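Local coordinates for aspartate aminotransferase (PDB 4H51), which probably catalyses amino-group transfer between L-aspartate and 2-oxoglutarate, using pyridoxal 5'-phosphate as cofactor and working as a homodimer, at residues B[30-35]-B[49-54]; B[85-90]-B[293-298]; B[193-198]-B[224-229]; B[341-346]-B[398-403]. All coordinates share one frame; numbering follows the deposited sequence.

Contact 1: B[30-35]-B[49-54]; sequences DVIFDL and LVIGAY. With EDO (1,2-ethanediol), chain D.
Val50 presses its two methyls against one flank of helix 31-41, facing Ile32 and Leu35 one turn apart. With CG1 anti to the backbone N (chi1 -177°), the fork splits its work: Val50 CG2 lies 3.7 Å from Leu35 CG, while Val50 CG1 rests 3.4 Å from Ile32 O. Beside it, Ile51 CG1 meets Ile32 CG2 at 3.9 Å. These branched aliphatics suit a seam made by van der Waals contact alone.

A CH-pi contact extends it. The extended Ile51 chain carries CD1 over the Phe33 ring, 4.3 Å from its centroid and only 7° off the normal.

Polar bonds internal to each segment shape the two partners. Asp30 is the N-cap of the helix, its OD2 taking Phe33 N at 2.7 Å in a nearly straight bond. Gly52 centres an inverse gamma turn, closed by Ala53 N on Ile51 O at 2.9 Å. Separately, Tyr54 OH donates to O1 of a bound ethanediol, probably from the crystallisation liquor.

Ala36 of helix 31-41 also touches Val50 and Ile51. Arg392 and Asn394 of strand 392-394 hold loop 49-54; Leu84 of the second subunit packs on Phe33, and Arg299 of that subunit forms a salt bridge with Asp30.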
loop_
_atom_site.group_PDB
_atom_site.type_symbol
_atom_site.label_atom_id
_atom_site.label_comp_id
_atom_site.label_asym_id
_atom_site.label_seq_id
_atom_site.Cartn_x
_atom_site.Cartn_y
_atom_site.Cartn_z
ATOM N N ASP B 30 2.212 -12.857 -13.382
ATOM C CA ASP B 30 1.602 -11.704 -14.062
ATOM C C ASP B 30 2.111 -11.612 -15.499
ATOM O O ASP B 30 3.327 -11.511 -15.712
ATOM C CB ASP B 30 1.984 -10.392 -13.344
ATOM C CG ASP B 30 1.285 -9.207 -13.952
ATOM O OD1 ASP B 30 0.111 -8.990 -13.619
ATOM O OD2 ASP B 30 1.886 -8.543 -14.806
ATOM N N VAL B 31 1.203 -11.618 -16.471
ATOM C CA VAL B 31 1.606 -11.658 -17.898
ATOM C C VAL B 31 2.439 -10.441 -18.381
ATOM O O VAL B 31 3.421 -10.593 -19.095
ATOM C CB VAL B 31 0.375 -11.814 -18.817
ATOM C CG1 VAL B 31 0.817 -11.720 -20.286
ATOM C CG2 VAL B 31 -0.342 -13.145 -18.548
ATOM N N ILE B 32 2.011 -9.234 -17.999
ATOM C CA ILE B 32 2.705 -8.005 -18.361
ATOM C C ILE B 32 4.040 -7.852 -17.611
ATOM O O ILE B 32 5.059 -7.578 -18.246
ATOM C CB ILE B 32 1.802 -6.759 -18.102
ATOM C CG1 ILE B 32 0.597 -6.769 -19.068
ATOM C CG2 ILE B 32 2.573 -5.448 -18.230
ATOM C CD1 ILE B 32 0.964 -7.131 -20.498
ATOM N N PHE B 33 4.050 -8.011 -16.275
ATOM C CA PHE B 33 5.341 -7.952 -15.527
ATOM C C PHE B 33 6.303 -9.090 -15.951
ATOM O O PHE B 33 7.549 -8.878 -15.993
ATOM C CB PHE B 33 5.151 -7.904 -13.992
ATOM C CG PHE B 33 4.944 -6.510 -13.444
ATOM C CD1 PHE B 33 3.829 -5.738 -13.828
ATOM C CD2 PHE B 33 5.858 -5.946 -12.543
ATOM C CE1 PHE B 33 3.635 -4.452 -13.321
ATOM C CE2 PHE B 33 5.656 -4.661 -12.030
ATOM C CZ PHE B 33 4.548 -3.915 -12.432
ATOM N N ASP B 34 5.747 -10.264 -16.294
ATOM C CA ASP B 34 6.582 -11.370 -16.766
ATOM C C ASP B 34 7.229 -11.070 -18.119
ATOM O O ASP B 34 8.445 -11.251 -18.250
ATOM C CB ASP B 34 5.803 -12.695 -16.819
ATOM C CG ASP B 34 6.580 -13.867 -16.198
ATOM O OD1 ASP B 34 7.279 -13.622 -15.185
ATOM O OD2 ASP B 34 6.482 -15.019 -16.710
ATOM N N LEU B 35 6.453 -10.596 -19.116
ATOM C CA LEU B 35 7.010 -10.281 -20.485
ATOM C C LEU B 35 7.992 -9.119 -20.419
ATOM O O LEU B 35 9.008 -9.146 -21.084
ATOM C CB LEU B 35 5.884 -10.044 -21.527
ATOM C CG LEU B 35 6.179 -9.758 -23.024
ATOM C CD1 LEU B 35 6.694 -10.940 -23.804
ATOM C CD2 LEU B 35 4.913 -9.205 -23.704
ATOM N N LEU B 49 8.883 -2.847 -25.474
ATOM C CA LEU B 49 7.673 -2.039 -25.451
ATOM C C LEU B 49 6.517 -2.636 -24.630
ATOM O O LEU B 49 5.340 -2.422 -24.973
ATOM C CB LEU B 49 7.195 -1.795 -26.893
ATOM C CG LEU B 49 8.298 -1.403 -27.889
ATOM C CD1 LEU B 49 7.724 -1.324 -29.298
ATOM C CD2 LEU B 49 8.938 -0.089 -27.433
ATOM N N VAL B 50 6.847 -3.322 -23.538
ATOM C CA VAL B 50 5.816 -4.035 -22.727
ATOM C C VAL B 50 5.094 -3.154 -21.749
ATOM O O VAL B 50 3.944 -2.767 -22.045
ATOM C CB VAL B 50 6.369 -5.264 -21.999
ATOM C CG1 VAL B 50 5.232 -5.973 -21.247
ATOM C CG2 VAL B 50 7.065 -6.188 -23.002
ATOM N N ILE B 51 5.705 -2.804 -20.608
ATOM C CA ILE B 51 5.057 -1.931 -19.630
ATOM C C ILE B 51 4.878 -0.524 -20.108
ATOM O O ILE B 51 5.777 0.036 -20.734
ATOM C CB ILE B 51 5.821 -1.873 -18.245
ATOM C CG1 ILE B 51 5.657 -3.182 -17.512
ATOM C CG2 ILE B 51 5.295 -0.752 -17.349
ATOM C CD1 ILE B 51 6.586 -3.328 -16.322
ATOM N N GLY B 52 3.720 0.047 -19.800
ATOM C CA GLY B 52 3.435 1.439 -20.029
ATOM C C GLY B 52 4.216 2.398 -19.121
ATOM O O GLY B 52 3.622 3.030 -18.226
ATOM N N ALA B 53 5.521 2.533 -19.365
ATOM C CA ALA B 53 6.372 3.458 -18.635
ATOM C C ALA B 53 7.104 4.350 -19.668
ATOM O O ALA B 53 7.566 3.856 -20.681
ATOM C CB ALA B 53 7.363 2.698 -17.764
ATOM N N TYR B 54 7.157 5.647 -19.401
ATOM C CA TYR B 54 7.730 6.645 -20.318
ATOM C C TYR B 54 9.261 6.409 -20.459
ATOM O O TYR B 54 9.973 6.118 -19.469
ATOM C CB TYR B 54 7.439 8.080 -19.824
ATOM C CG TYR B 54 7.991 9.111 -20.756
ATOM C CD1 TYR B 54 7.294 9.451 -21.905
ATOM C CD2 TYR B 54 9.229 9.714 -20.522
ATOM C CE1 TYR B 54 7.799 10.363 -22.791
ATOM C CE2 TYR B 54 9.738 10.641 -21.405
ATOM C CZ TYR B 54 9.034 10.926 -22.560
ATOM O OH TYR B 54 9.465 11.828 -23.470
HETATM C C1 EDO D . 11.895 13.802 -22.169
HETATM O O1 EDO D . 11.820 12.767 -23.134
HETATM C C2 EDO D . 10.845 14.857 -22.502
HETATM O O2 EDO D . 11.353 15.678 -23.548
#

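Contact 2: B[85-90]-B[293-298]; sequences PISGYQ and VMDSLI
Ser87 and Asp295 carry the polar half of this contact. Ser87 OG donates to Asp295 OD1 over a short 2.5 Å, and OD1 accepts with its syn lone pair, on the side of the other carboxylate oxygen. The aspartate's CG stands anti to its carbonyl carbon (chi1 -74°), which swings the carboxylate off the helix toward the loop. A water makes a second link: it accepts from Ser87 N at 2.9 Å and donates to Asp295 OD2 at 3.2 Å. The loop residue thus binds both carboxylate oxygens, one directly and one through water; a small hydroxyl side chain suits so close an approach. Lys291 adds weak interactions with both side chains.

The apolar half is built on Ile86. Its CG2 lies 3.7 Å from Ile298 CG2, the two side chains running past each other in opposite directions, and 3.8 Å from Asp295 CB. Ile298 CG2 also meets the backbone at Ile86 O, 3.6 Å away.

Backbone bonding shapes the loop. Pro85 to Gly88 form a type I beta turn, closed by Gly88 N on Pro85 O at 2.8 Å, and the backbone angles of Gly88 demand glycine.

The turn leads, through the N-cap Tyr89, into helix 90-101. Strand 110-116 backs the polar pair through Val113, helix 117-129 covers Ile298 through Leu124, and Asp30 of the second subunit packs on Ile86.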
loop_
_atom_site.group_PDB
_atom_site.type_symbol
_atom_site.label_atom_id
_atom_site.label_comp_id
_atom_site.label_asym_id
_atom_site.label_seq_id
_atom_site.Cartn_x
_atom_site.Cartn_y
_atom_site.Cartn_z
ATOM N N PRO B 85 -1.760 10.672 8.741
ATOM C CA PRO B 85 -3.105 10.218 9.032
ATOM C C PRO B 85 -3.494 9.029 8.164
ATOM O O PRO B 85 -2.934 8.800 7.080
ATOM C CB PRO B 85 -3.975 11.438 8.676
ATOM C CG PRO B 85 -3.063 12.616 8.943
ATOM C CD PRO B 85 -1.749 12.109 8.394
ATOM N N ILE B 86 -4.472 8.258 8.610
ATOM C CA ILE B 86 -4.911 7.096 7.844
ATOM C C ILE B 86 -5.302 7.488 6.388
ATOM O O ILE B 86 -4.974 6.802 5.400
ATOM C CB ILE B 86 -6.085 6.386 8.597
ATOM C CG1 ILE B 86 -5.581 5.681 9.879
ATOM C CG2 ILE B 86 -6.808 5.370 7.710
ATOM C CD1 ILE B 86 -6.670 5.468 10.942
ATOM N N SER B 87 -5.978 8.626 6.253
ATOM C CA SER B 87 -6.389 9.096 4.945
ATOM C C SER B 87 -5.206 9.592 4.109
ATOM O O SER B 87 -5.333 9.763 2.912
ATOM C CB SER B 87 -7.353 10.260 5.086
ATOM O OG SER B 87 -8.522 9.906 5.771
ATOM N N GLY B 88 -4.064 9.835 4.742
ATOM C CA GLY B 88 -2.904 10.351 4.008
ATOM C C GLY B 88 -2.661 11.838 4.192
ATOM O O GLY B 88 -3.177 12.464 5.128
ATOM N N TYR B 89 -1.821 12.382 3.312
ATOM C CA TYR B 89 -1.284 13.722 3.476
ATOM C C TYR B 89 -2.271 14.703 2.832
ATOM O O TYR B 89 -2.369 14.774 1.599
ATOM C CB TYR B 89 0.106 13.836 2.848
ATOM C CG TYR B 89 0.819 15.174 3.067
ATOM C CD1 TYR B 89 0.926 15.732 4.343
ATOM C CD2 TYR B 89 1.355 15.881 1.995
ATOM C CE1 TYR B 89 1.549 16.952 4.545
ATOM C CE2 TYR B 89 1.986 17.097 2.187
ATOM C CZ TYR B 89 2.075 17.626 3.452
ATOM O OH TYR B 89 2.715 18.836 3.656
ATOM N N GLN B 90 -2.973 15.471 3.665
ATOM C CA GLN B 90 -4.097 16.286 3.172
ATOM C C GLN B 90 -3.718 17.310 2.086
ATOM O O GLN B 90 -4.482 17.473 1.147
ATOM C CB GLN B 90 -4.856 16.986 4.312
ATOM C CG GLN B 90 -6.307 17.347 3.967
ATOM C CD GLN B 90 -7.135 16.180 3.477
ATOM O OE1 GLN B 90 -7.137 15.116 4.086
ATOM N NE2 GLN B 90 -7.838 16.366 2.378
ATOM N N VAL B 293 -15.713 4.963 6.284
ATOM C CA VAL B 293 -15.572 3.657 5.638
ATOM C C VAL B 293 -14.231 3.541 4.912
ATOM O O VAL B 293 -13.554 2.539 5.014
ATOM C CB VAL B 293 -16.750 3.385 4.672
ATOM C CG1 VAL B 293 -16.574 2.056 3.957
ATOM C CG2 VAL B 293 -18.109 3.422 5.421
ATOM N N MET B 294 -13.883 4.563 4.130
ATOM C CA MET B 294 -12.605 4.563 3.418
ATOM C C MET B 294 -11.440 4.326 4.417
ATOM O O MET B 294 -10.607 3.445 4.187
ATOM C CB MET B 294 -12.395 5.886 2.698
ATOM C CG MET B 294 -13.328 6.169 1.506
ATOM S SD MET B 294 -12.921 7.792 0.832
ATOM C CE MET B 294 -13.893 7.875 -0.690
ATOM N N ASP B 295 -11.395 5.099 5.505
ATOM C CA ASP B 295 -10.391 4.943 6.560
ATOM C C ASP B 295 -10.415 3.546 7.213
ATOM O O ASP B 295 -9.365 2.962 7.486
ATOM C CB ASP B 295 -10.538 6.041 7.607
ATOM C CG ASP B 295 -10.039 7.411 7.112
ATOM O OD1 ASP B 295 -9.428 7.550 6.012
ATOM O OD2 ASP B 295 -10.186 8.350 7.890
ATOM N N SER B 296 -11.602 2.999 7.443
ATOM C CA SER B 296 -11.685 1.688 8.042
ATOM C C SER B 296 -11.039 0.673 7.111
ATOM O O SER B 296 -10.335 -0.202 7.597
ATOM C CB SER B 296 -13.112 1.250 8.461
ATOM O OG SER B 296 -13.950 1.113 7.310
ATOM N N LEU B 297 -11.227 0.830 5.793
ATOM C CA LEU B 297 -10.692 -0.136 4.819
ATOM C C LEU B 297 -9.187 -0.006 4.758
ATOM O O LEU B 297 -8.439 -1.016 4.705
ATOM C CB LEU B 297 -11.344 0.043 3.433
ATOM C CG LEU B 297 -12.846 -0.329 3.325
ATOM C CD1 LEU B 297 -13.471 0.266 2.098
ATOM C CD2 LEU B 297 -13.074 -1.837 3.392
ATOM N N ILE B 298 -8.721 1.233 4.787
ATOM C CA ILE B 298 -7.279 1.492 4.760
ATOM C C ILE B 298 -6.597 0.914 6.005
ATOM O O ILE B 298 -5.602 0.176 5.926
ATOM C CB ILE B 298 -7.004 3.006 4.702
ATOM C CG1 ILE B 298 -7.480 3.591 3.357
ATOM C CG2 ILE B 298 -5.519 3.296 4.966
ATOM C CD1 ILE B 298 -7.602 5.102 3.366
HETATM O O HOH W 1 -7.387 9.787 8.566
#

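Contact 3: B[193-198]-B[224-229]; sequences FILHQC and HQVFFD
Phe193 and His224 both set CG anti to the carbonyl carbon (chi1 -79° and -66°), and this brings their rings together: Phe193 CE1 stands over the imidazole face, 3.5 Å from His224 CD2, with the planes 45° apart. Phe228, turned likewise, lays its ring beside Leu195 CB, and Gln197 CG makes an off-centre CH-pi contact 4.3 Å from the centroid of that ring. On the opposite sheet face, Ile194 and Phe227 lie side by side, and Ile194 CG1 is 4.0 Å from Phe227 CD2.

Between the faces runs a regular parallel ladder. Five bonds alternate in direction, from Phe193 N on Gln225 O (2.8 Å) to Gln197 N on Asp229 O (3.0 Å); the last donor sits above the carbonyl plane. Helix 209-221 joins the strands, making a beta-alpha-beta unit.

The hydrophobic residues suit a buried sheet, and several polar ends find partners beyond it: His224 NE2 bonds to Ile184 O, and Gln197 to Asp243 and Ala247. Asp229 OD2 is held by His150. In related class I aminotransferases an aspartate on this strand meets the pyridine nitrogen of the cofactor; Asp229, so held, is consistent with that role.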
loop_
_atom_site.group_PDB
_atom_site.type_symbol
_atom_site.label_atom_id
_atom_site.label_comp_id
_atom_site.label_asym_id
_atom_site.label_seq_id
_atom_site.Cartn_x
_atom_site.Cartn_y
_atom_site.Cartn_z
ATOM N N PHE B 193 -19.982 0.900 -13.518
ATOM C CA PHE B 193 -19.175 0.929 -14.735
ATOM C C PHE B 193 -17.828 1.544 -14.444
ATOM O O PHE B 193 -17.756 2.713 -14.014
ATOM C CB PHE B 193 -19.846 1.729 -15.831
ATOM C CG PHE B 193 -20.929 0.980 -16.528
ATOM C CD1 PHE B 193 -22.150 0.759 -15.893
ATOM C CD2 PHE B 193 -20.704 0.406 -17.755
ATOM C CE1 PHE B 193 -23.139 0.035 -16.522
ATOM C CE2 PHE B 193 -21.687 -0.319 -18.370
ATOM C CZ PHE B 193 -22.907 -0.531 -17.731
ATOM N N ILE B 194 -16.770 0.775 -14.712
ATOM C CA ILE B 194 -15.392 1.302 -14.696
ATOM C C ILE B 194 -15.065 1.836 -16.090
ATOM O O ILE B 194 -14.977 1.081 -17.046
ATOM C CB ILE B 194 -14.403 0.255 -14.215
ATOM C CG1 ILE B 194 -14.755 -0.170 -12.783
ATOM C CG2 ILE B 194 -12.956 0.771 -14.312
ATOM C CD1 ILE B 194 -13.774 -1.148 -12.159
ATOM N N LEU B 195 -14.881 3.159 -16.153
ATOM C CA LEU B 195 -14.528 3.921 -17.347
ATOM C C LEU B 195 -13.127 4.499 -17.293
ATOM O O LEU B 195 -12.726 5.052 -16.302
ATOM C CB LEU B 195 -15.513 5.050 -17.501
ATOM C CG LEU B 195 -17.006 4.633 -17.509
ATOM C CD1 LEU B 195 -17.811 5.904 -17.600
ATOM C CD2 LEU B 195 -17.323 3.660 -18.693
ATOM N N HIS B 196 -12.374 4.388 -18.394
ATOM C CA HIS B 196 -11.083 5.029 -18.489
ATOM C C HIS B 196 -11.313 6.464 -18.815
ATOM O O HIS B 196 -11.912 6.776 -19.873
ATOM C CB HIS B 196 -10.241 4.404 -19.603
ATOM C CG HIS B 196 -9.958 2.921 -19.422
ATOM N ND1 HIS B 196 -8.697 2.425 -19.344
ATOM C CD2 HIS B 196 -10.802 1.844 -19.285
ATOM C CE1 HIS B 196 -8.761 1.078 -19.216
ATOM N NE2 HIS B 196 -10.039 0.723 -19.160
ATOM N N GLN B 197 -10.794 7.336 -17.938
ATOM C CA GLN B 197 -11.034 8.765 -18.005
ATOM C C GLN B 197 -10.447 9.388 -19.283
ATOM O O GLN B 197 -11.096 10.224 -19.917
ATOM C CB GLN B 197 -10.500 9.436 -16.725
ATOM C CG GLN B 197 -11.198 10.722 -16.350
ATOM C CD GLN B 197 -10.768 11.930 -17.173
ATOM O OE1 GLN B 197 -11.565 12.816 -17.451
ATOM N NE2 GLN B 197 -9.512 12.001 -17.478
ATOM N N CYS B 198 -9.256 8.932 -19.669
ATOM C CA CYS B 198 -8.649 9.263 -20.957
ATOM C C CYS B 198 -7.527 8.248 -21.195
ATOM O O CYS B 198 -7.143 7.516 -20.279
ATOM C CB CYS B 198 -8.148 10.721 -20.975
ATOM S SG CYS B 198 -6.666 10.994 -19.988
ATOM N N HIS B 224 -26.705 4.382 -13.023
ATOM C CA HIS B 224 -25.467 3.632 -12.817
ATOM C C HIS B 224 -24.481 4.375 -11.971
ATOM O O HIS B 224 -24.421 5.615 -11.970
ATOM C CB HIS B 224 -24.817 3.298 -14.159
ATOM C CG HIS B 224 -25.612 2.350 -15.036
ATOM N ND1 HIS B 224 -26.222 1.272 -14.550
ATOM C CD2 HIS B 224 -25.749 2.294 -16.440
ATOM C CE1 HIS B 224 -26.775 0.569 -15.577
ATOM N NE2 HIS B 224 -26.464 1.201 -16.739
ATOM N N GLN B 225 -23.658 3.622 -11.253
ATOM C CA GLN B 225 -22.471 4.204 -10.610
ATOM C C GLN B 225 -21.336 4.280 -11.602
ATOM O O GLN B 225 -20.923 3.247 -12.208
ATOM C CB GLN B 225 -22.017 3.365 -9.424
ATOM C CG GLN B 225 -20.741 3.871 -8.738
ATOM C CD GLN B 225 -20.944 5.171 -7.987
ATOM O OE1 GLN B 225 -21.910 5.318 -7.206
ATOM N NE2 GLN B 225 -20.059 6.156 -8.236
ATOM N N VAL B 226 -20.782 5.475 -11.732
ATOM C CA VAL B 226 -19.547 5.659 -12.543
ATOM C C VAL B 226 -18.300 5.614 -11.658
ATOM O O VAL B 226 -18.182 6.359 -10.677
ATOM C CB VAL B 226 -19.594 6.983 -13.344
ATOM C CG1 VAL B 226 -18.281 7.268 -14.038
ATOM C CG2 VAL B 226 -20.743 6.980 -14.378
ATOM N N PHE B 227 -17.336 4.800 -12.060
ATOM C CA PHE B 227 -16.001 4.724 -11.444
ATOM C C PHE B 227 -14.948 4.989 -12.525
ATOM O O PHE B 227 -14.659 4.141 -13.342
ATOM C CB PHE B 227 -15.807 3.342 -10.810
ATOM C CG PHE B 227 -14.606 3.189 -9.918
ATOM C CD1 PHE B 227 -13.796 4.230 -9.592
ATOM C CD2 PHE B 227 -14.336 1.935 -9.363
ATOM C CE1 PHE B 227 -12.711 4.084 -8.738
ATOM C CE2 PHE B 227 -13.273 1.760 -8.505
ATOM C CZ PHE B 227 -12.447 2.838 -8.180
ATOM N N PHE B 228 -14.380 6.184 -12.526
ATOM C CA PHE B 228 -13.327 6.560 -13.461
ATOM C C PHE B 228 -11.983 6.052 -12.983
ATOM O O PHE B 228 -11.617 6.198 -11.814
ATOM C CB PHE B 228 -13.251 8.085 -13.656
ATOM C CG PHE B 228 -14.227 8.639 -14.656
ATOM C CD1 PHE B 228 -14.121 8.301 -16.006
ATOM C CD2 PHE B 228 -15.204 9.561 -14.280
ATOM C CE1 PHE B 228 -15.000 8.851 -16.932
ATOM C CE2 PHE B 228 -16.078 10.088 -15.183
ATOM C CZ PHE B 228 -15.992 9.699 -16.531
ATOM N N ASP B 229 -11.239 5.450 -13.897
ATOM C CA ASP B 229 -9.858 5.087 -13.671
ATOM C C ASP B 229 -9.076 6.142 -14.448
ATOM O O ASP B 229 -9.177 6.205 -15.692
ATOM C CB ASP B 229 -9.571 3.683 -14.215
ATOM C CG ASP B 229 -8.178 3.178 -13.876
ATOM O OD1 ASP B 229 -7.307 4.037 -13.573
ATOM O OD2 ASP B 229 -7.941 1.937 -13.930
#

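Contact 4: B[341-346]-B[398-403]; sequences RRTVYD and LTHETA
Thr343, Ala403 and Val344 bury the most surface here, and the alanine methyl is the point on which the other two converge. Thr343 CG2, placed anti to the backbone N (chi1 -59° for OG1), stands 3.6 Å from Ala403 CB; Val344 CG2 comes to the same methyl at 3.7 Å. So small a side chain lets the backbones close in, with Val344 CA and Ala403 CA 5.1 Å apart.

Val344 CG2 also meets Leu398 CD1 at 3.7 Å, the two side chains crossing at about a right angle.

Threonine suits its boundary position because its branches serve different surroundings. While the methyl packs, Thr343 OG1 accepts from a water at 2.7 Å. That water lies in the plane of the His400 ring, at its edge, 2.6 Å from His400 ND1. Thr343 OG1 is also hydrogen-bonded to Thr339 O, one turn back.

The start of the second helix is fastened by a capping box: Thr402 N bonds to Thr399 OG1 (3.1 Å) and Thr399 N to Thr402 OG1 (2.9 Å).

The contact thus joins the long helix 320-350 to the first turn of helix 400-416. Farther along the latter, Leu406 and Ala407 continue the packing on Val344, and Val360 of helix 359-362 touches Val344 too.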
loop_
_atom_site.group_PDB
_atom_site.type_symbol
_atom_site.label_atom_id
_atom_site.label_comp_id
_atom_site.label_asym_id
_atom_site.label_seq_id
_atom_site.Cartn_x
_atom_site.Cartn_y
_atom_site.Cartn_z
ATOM N N ARG B 341 4.816 7.975 -32.812
ATOM C CA ARG B 341 3.691 7.393 -33.561
ATOM C C ARG B 341 3.799 7.796 -35.039
ATOM O O ARG B 341 3.645 6.988 -35.953
ATOM C CB ARG B 341 2.360 7.869 -33.017
ATOM C CG ARG B 341 2.028 7.502 -31.607
ATOM C CD ARG B 341 0.743 8.207 -31.229
ATOM N NE ARG B 341 0.301 7.825 -29.899
ATOM C CZ ARG B 341 -0.230 6.650 -29.571
ATOM N NH1 ARG B 341 -0.438 5.715 -30.493
ATOM N NH2 ARG B 341 -0.563 6.410 -28.301
ATOM N N ARG B 342 4.156 9.058 -35.262
ATOM C CA ARG B 342 4.293 9.576 -36.617
ATOM C C ARG B 342 5.450 8.870 -37.329
ATOM O O ARG B 342 5.344 8.510 -38.500
ATOM C CB ARG B 342 4.465 11.104 -36.595
ATOM C CG ARG B 342 4.889 11.726 -37.922
ATOM C CD ARG B 342 3.836 11.539 -39.014
ATOM N NE ARG B 342 2.493 12.026 -38.644
ATOM C CZ ARG B 342 1.443 12.024 -39.482
ATOM N NH1 ARG B 342 1.559 11.558 -40.728
ATOM N NH2 ARG B 342 0.266 12.492 -39.078
ATOM N N THR B 343 6.534 8.596 -36.607
ATOM C CA THR B 343 7.639 7.879 -37.202
ATOM C C THR B 343 7.272 6.458 -37.643
ATOM O O THR B 343 7.683 5.987 -38.723
ATOM C CB THR B 343 8.817 7.791 -36.224
ATOM O OG1 THR B 343 9.233 9.120 -35.856
ATOM C CG2 THR B 343 9.949 7.077 -36.840
ATOM N N VAL B 344 6.551 5.741 -36.783
ATOM C CA VAL B 344 6.099 4.383 -37.110
ATOM C C VAL B 344 5.168 4.435 -38.314
ATOM O O VAL B 344 5.342 3.666 -39.285
ATOM C CB VAL B 344 5.341 3.731 -35.903
ATOM C CG1 VAL B 344 4.793 2.370 -36.288
ATOM C CG2 VAL B 344 6.274 3.660 -34.693
ATOM N N TYR B 345 4.202 5.344 -38.246
ATOM C CA TYR B 345 3.171 5.476 -39.258
ATOM C C TYR B 345 3.758 5.845 -40.616
ATOM O O TYR B 345 3.402 5.222 -41.598
ATOM C CB TYR B 345 2.114 6.473 -38.823
ATOM C CG TYR B 345 1.080 6.802 -39.869
ATOM C CD1 TYR B 345 0.091 5.889 -40.222
ATOM C CD2 TYR B 345 1.080 8.051 -40.500
ATOM C CE1 TYR B 345 -0.861 6.203 -41.184
ATOM C CE2 TYR B 345 0.150 8.367 -41.475
ATOM C CZ TYR B 345 -0.830 7.448 -41.797
ATOM O OH TYR B 345 -1.761 7.762 -42.764
ATOM N N ASP B 346 4.689 6.799 -40.657
ATOM C CA ASP B 346 5.276 7.221 -41.949
ATOM C C ASP B 346 6.047 6.091 -42.582
ATOM O O ASP B 346 6.119 5.977 -43.808
ATOM C CB ASP B 346 6.161 8.478 -41.800
ATOM C CG ASP B 346 5.356 9.732 -41.580
ATOM O OD1 ASP B 346 4.174 9.782 -41.974
ATOM O OD2 ASP B 346 5.882 10.690 -40.978
ATOM N N LEU B 398 9.558 3.860 -27.333
ATOM C CA LEU B 398 10.267 3.920 -28.597
ATOM C C LEU B 398 11.305 5.041 -28.665
ATOM O O LEU B 398 11.180 6.077 -28.017
ATOM C CB LEU B 398 9.283 4.119 -29.744
ATOM C CG LEU B 398 8.377 2.982 -30.108
ATOM C CD1 LEU B 398 7.290 3.453 -31.090
ATOM C CD2 LEU B 398 9.157 1.765 -30.620
ATOM N N THR B 399 12.303 4.811 -29.495
ATOM C CA THR B 399 13.202 5.839 -30.003
ATOM C C THR B 399 13.000 5.912 -31.521
ATOM O O THR B 399 12.379 5.019 -32.123
ATOM C CB THR B 399 14.658 5.480 -29.689
ATOM O OG1 THR B 399 15.071 4.351 -30.471
ATOM C CG2 THR B 399 14.855 5.219 -28.148
ATOM N N HIS B 400 13.498 6.978 -32.142
ATOM C CA HIS B 400 13.492 7.070 -33.604
ATOM C C HIS B 400 13.891 5.741 -34.187
ATOM O O HIS B 400 13.186 5.170 -35.018
ATOM C CB HIS B 400 14.440 8.175 -34.079
ATOM C CG HIS B 400 14.589 8.244 -35.583
ATOM N ND1 HIS B 400 13.640 8.798 -36.385
ATOM C CD2 HIS B 400 15.598 7.775 -36.430
ATOM C CE1 HIS B 400 14.027 8.693 -37.670
ATOM N NE2 HIS B 400 15.232 8.076 -37.698
ATOM N N GLU B 401 15.018 5.235 -33.726
ATOM C CA GLU B 401 15.584 3.988 -34.212
ATOM C C GLU B 401 14.624 2.797 -34.034
ATOM O O GLU B 401 14.386 2.037 -34.991
ATOM C CB GLU B 401 16.927 3.774 -33.518
ATOM C CG GLU B 401 17.765 2.554 -33.889
ATOM C CD GLU B 401 19.116 2.545 -33.151
ATOM O OE1 GLU B 401 19.183 2.142 -31.967
ATOM O OE2 GLU B 401 20.131 2.924 -33.755
ATOM N N THR B 402 14.053 2.617 -32.848
ATOM C CA THR B 402 13.204 1.438 -32.617
ATOM C C THR B 402 11.794 1.608 -33.209
ATOM O O THR B 402 11.155 0.620 -33.504
ATOM C CB THR B 402 13.180 0.983 -31.127
ATOM O OG1 THR B 402 12.747 2.066 -30.284
ATOM C CG2 THR B 402 14.612 0.536 -30.684
ATOM N N ALA B 403 11.351 2.849 -33.451
ATOM C CA ALA B 403 10.118 3.090 -34.215
ATOM C C ALA B 403 10.216 2.512 -35.641
ATOM O O ALA B 403 9.280 1.852 -36.151
ATOM C CB ALA B 403 9.816 4.584 -34.287
HETATM O O HOH W 2 11.718 10.127 -35.295
#

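Overall arrangement
Along the chain contact 1 closes first, contact 2 spans a long loop that contains contact 3, and contact 4 comes last. Contact 3 lies in the large mixed sheet, its centre 11 Å from that of the chain, and the others lie farther out. Contacts 1 and 4 have centres 19 Å apart and touch where Leu49 packs on Leu398, tying the loop after strand 47-48 to the segment that leads into helix 400-416. Contact 2 lies on the other side of the chain's centre from contact 4, about 44 Å away between centres. Contacts 1, 2 and 3 each reach the second subunit; segment 30-35 of one copy meets segment 85-90 of the other across the dimer interface.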